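Local coordinates for protein dipeptide Epimerase (Enterococcus faecalis V583, PDB 3JVA) that belongs to the enolase superfamily, pairing a mandelate racemase/muconate lactonizing enzyme-type N-terminal domain with a magnesium-binding barrel domain, at residues 263-268 / 272-277. Sequence-based numbering, arbitrary orientation.
Sequences IKLMKC and HEALKI
Ala-274, on helix 271-284, meets three side chains from the end of strand 260-263 and the short helix after it, a compact example of how an enolase-superfamily TIM barrel seats an outer helix against the strand that precedes it. Its CB lies 3.7 Å from Leu-265 CD2, and Ile-263 CG2 and Cys-268 SG are the other two atoms that meet this methyl. One turn further along the helix, Ile-277 divides its branches: CG2 packs on Ile-263 CG1 at 3.7 Å, the two isoleucines running past each other in opposite senses, while CD1 reaches Cys-268 CB at 3.8 Å. The cysteine sulfur sits between its own backbone N and carbonyl carbon (chi1 64°), a rotation that turns SG onto Ala-274. Glu-273 CB lies 3.2 Å from Cys-268 O, and its CG packs on Cys-268 CB. Lys-264, the N-cap of the short helix, offers its carbonyl O to both Lys-267 N and Cys-268 N, tying down the turn that carries the cysteine. Lys-267 of the same turn forms a salt bridge through NZ with Asp-240, a magnesium ligand; on helix 271-284, Ala-274 is also touched by Leu-307 of helix 298-310. Glu-273 bends at chi2 (75°); its OE2 accepts a hydrogen bond from Ala-246 N, and OE1 forms a salt bridge with Lys-276 NZ at 3.5 Å.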
loop_
_atom_site.group_PDB
_atom_site.type_symbol
_atom_site.label_atom_id
_atom_site.label_comp_id
_atom_site.label_asym_id
_atom_site.label_seq_id
_atom_site.Cartn_x
_atom_site.Cartn_y
_atom_site.Cartn_z
ATOM N N ILE B 263 26.615 -1.891 -14.612
ATOM C CA ILE B 263 26.463 -1.077 -15.810
ATOM C C ILE B 263 27.324 -1.639 -16.934
ATOM O O ILE B 263 28.425 -2.125 -16.686
ATOM C CB ILE B 263 26.980 0.368 -15.573
ATOM C CG1 ILE B 263 26.185 1.051 -14.463
ATOM C CG2 ILE B 263 26.927 1.166 -16.878
ATOM C CD1 ILE B 263 26.803 2.379 -14.017
ATOM N N LYS B 264 26.815 -1.591 -18.163
ATOM C CA LYS B 264 27.602 -1.980 -19.334
ATOM C C LYS B 264 27.271 -0.929 -20.388
ATOM O O LYS B 264 26.103 -0.696 -20.689
ATOM C CB LYS B 264 27.247 -3.372 -19.847
ATOM C CG LYS B 264 27.753 -4.485 -18.944
ATOM C CD LYS B 264 27.466 -5.860 -19.528
ATOM C CE LYS B 264 27.865 -6.953 -18.535
ATOM N NZ LYS B 264 27.565 -8.316 -19.063
ATOM N N LEU B 265 28.293 -0.282 -20.935
ATOM C CA LEU B 265 28.048 0.750 -21.939
ATOM C C LEU B 265 27.249 0.232 -23.132
ATOM O O LEU B 265 26.447 0.970 -23.714
ATOM C CB LEU B 265 29.373 1.359 -22.423
ATOM C CG LEU B 265 30.230 2.058 -21.362
ATOM C CD1 LEU B 265 31.422 2.717 -22.034
ATOM C CD2 LEU B 265 29.400 3.100 -20.607
ATOM N N MET B 266 27.449 -1.038 -23.486
ATOM C CA MET B 266 26.746 -1.627 -24.623
ATOM C C MET B 266 25.304 -2.036 -24.308
ATOM O O MET B 266 24.594 -2.528 -25.183
ATOM C CB MET B 266 27.526 -2.824 -25.169
ATOM C CG MET B 266 28.964 -2.497 -25.583
ATOM S SD MET B 266 29.147 -1.014 -26.646
ATOM C CE MET B 266 30.874 -0.572 -26.274
ATOM N N LYS B 267 24.894 -1.851 -23.052
ATOM C CA LYS B 267 23.526 -2.136 -22.617
ATOM C C LYS B 267 22.760 -0.817 -22.509
ATOM O O LYS B 267 21.568 -0.745 -22.832
ATOM C CB LYS B 267 23.485 -2.773 -21.224
ATOM C CG LYS B 267 23.777 -4.257 -21.138
ATOM C CD LYS B 267 23.364 -4.786 -19.758
ATOM C CE LYS B 267 24.062 -4.032 -18.624
ATOM N NZ LYS B 267 23.655 -4.538 -17.275
ATOM N N CYS B 268 23.445 0.223 -22.033
ATOM C CA CYS B 268 22.810 1.523 -21.818
ATOM C C CYS B 268 22.953 2.552 -22.932
ATOM O O CYS B 268 22.316 3.607 -22.887
ATOM C CB CYS B 268 23.302 2.140 -20.501
ATOM S SG CYS B 268 25.070 2.541 -20.446
ATOM N N HIS B 272 26.950 8.734 -21.518
ATOM C CA HIS B 272 25.896 9.671 -21.127
ATOM C C HIS B 272 24.812 9.007 -20.267
ATOM O O HIS B 272 24.385 9.563 -19.244
ATOM C CB HIS B 272 25.267 10.280 -22.385
ATOM C CG HIS B 272 24.273 11.366 -22.107
ATOM N ND1 HIS B 272 24.643 12.660 -21.808
ATOM C CD2 HIS B 272 22.919 11.353 -22.110
ATOM C CE1 HIS B 272 23.561 13.400 -21.644
ATOM N NE2 HIS B 272 22.501 12.631 -21.823
ATOM N N GLU B 273 24.372 7.822 -20.678
ATOM C CA GLU B 273 23.342 7.091 -19.952
ATOM C C GLU B 273 23.933 6.400 -18.721
ATOM O O GLU B 273 23.288 6.322 -17.675
ATOM C CB GLU B 273 22.687 6.052 -20.873
ATOM C CG GLU B 273 21.465 5.354 -20.276
ATOM C CD GLU B 273 20.218 6.229 -20.260
ATOM O OE1 GLU B 273 20.248 7.350 -20.822
ATOM O OE2 GLU B 273 19.201 5.787 -19.692
ATOM N N ALA B 274 25.162 5.911 -18.845
ATOM C CA ALA B 274 25.825 5.248 -17.722
ATOM C C ALA B 274 25.940 6.214 -16.536
ATOM O O ALA B 274 25.800 5.821 -15.378
ATOM C CB ALA B 274 27.208 4.763 -18.144
ATOM N N LEU B 275 26.205 7.482 -16.822
ATOM C CA LEU B 275 26.311 8.466 -15.756
ATOM C C LEU B 275 24.987 8.593 -15.006
ATOM O O LEU B 275 24.973 8.707 -13.780
ATOM C CB LEU B 275 26.731 9.825 -16.325
ATOM C CG LEU B 275 28.216 9.928 -16.678
ATOM C CD1 LEU B 275 28.451 11.184 -17.520
ATOM C CD2 LEU B 275 29.051 9.950 -15.405
ATOM N N LYS B 276 23.878 8.561 -15.740
ATOM C CA LYS B 276 22.556 8.663 -15.121
ATOM C C LYS B 276 22.323 7.474 -14.203
ATOM O O LYS B 276 21.842 7.623 -13.079
ATOM C CB LYS B 276 21.459 8.678 -16.185
ATOM C CG LYS B 276 21.471 9.888 -17.105
ATOM C CD LYS B 276 20.329 9.777 -18.094
ATOM C CE LYS B 276 20.327 10.907 -19.102
ATOM N NZ LYS B 276 19.280 10.659 -20.135
ATOM N N ILE B 277 22.647 6.286 -14.700
ATOM C CA ILE B 277 22.471 5.080 -13.901
ATOM C C ILE B 277 23.251 5.187 -12.594
ATOM O O ILE B 277 22.711 4.945 -11.517
ATOM C CB ILE B 277 22.942 3.818 -14.667
ATOM C CG1 ILE B 277 22.018 3.564 -15.864
ATOM C CG2 ILE B 277 22.938 2.610 -13.723
ATOM C CD1 ILE B 277 22.526 2.510 -16.843
#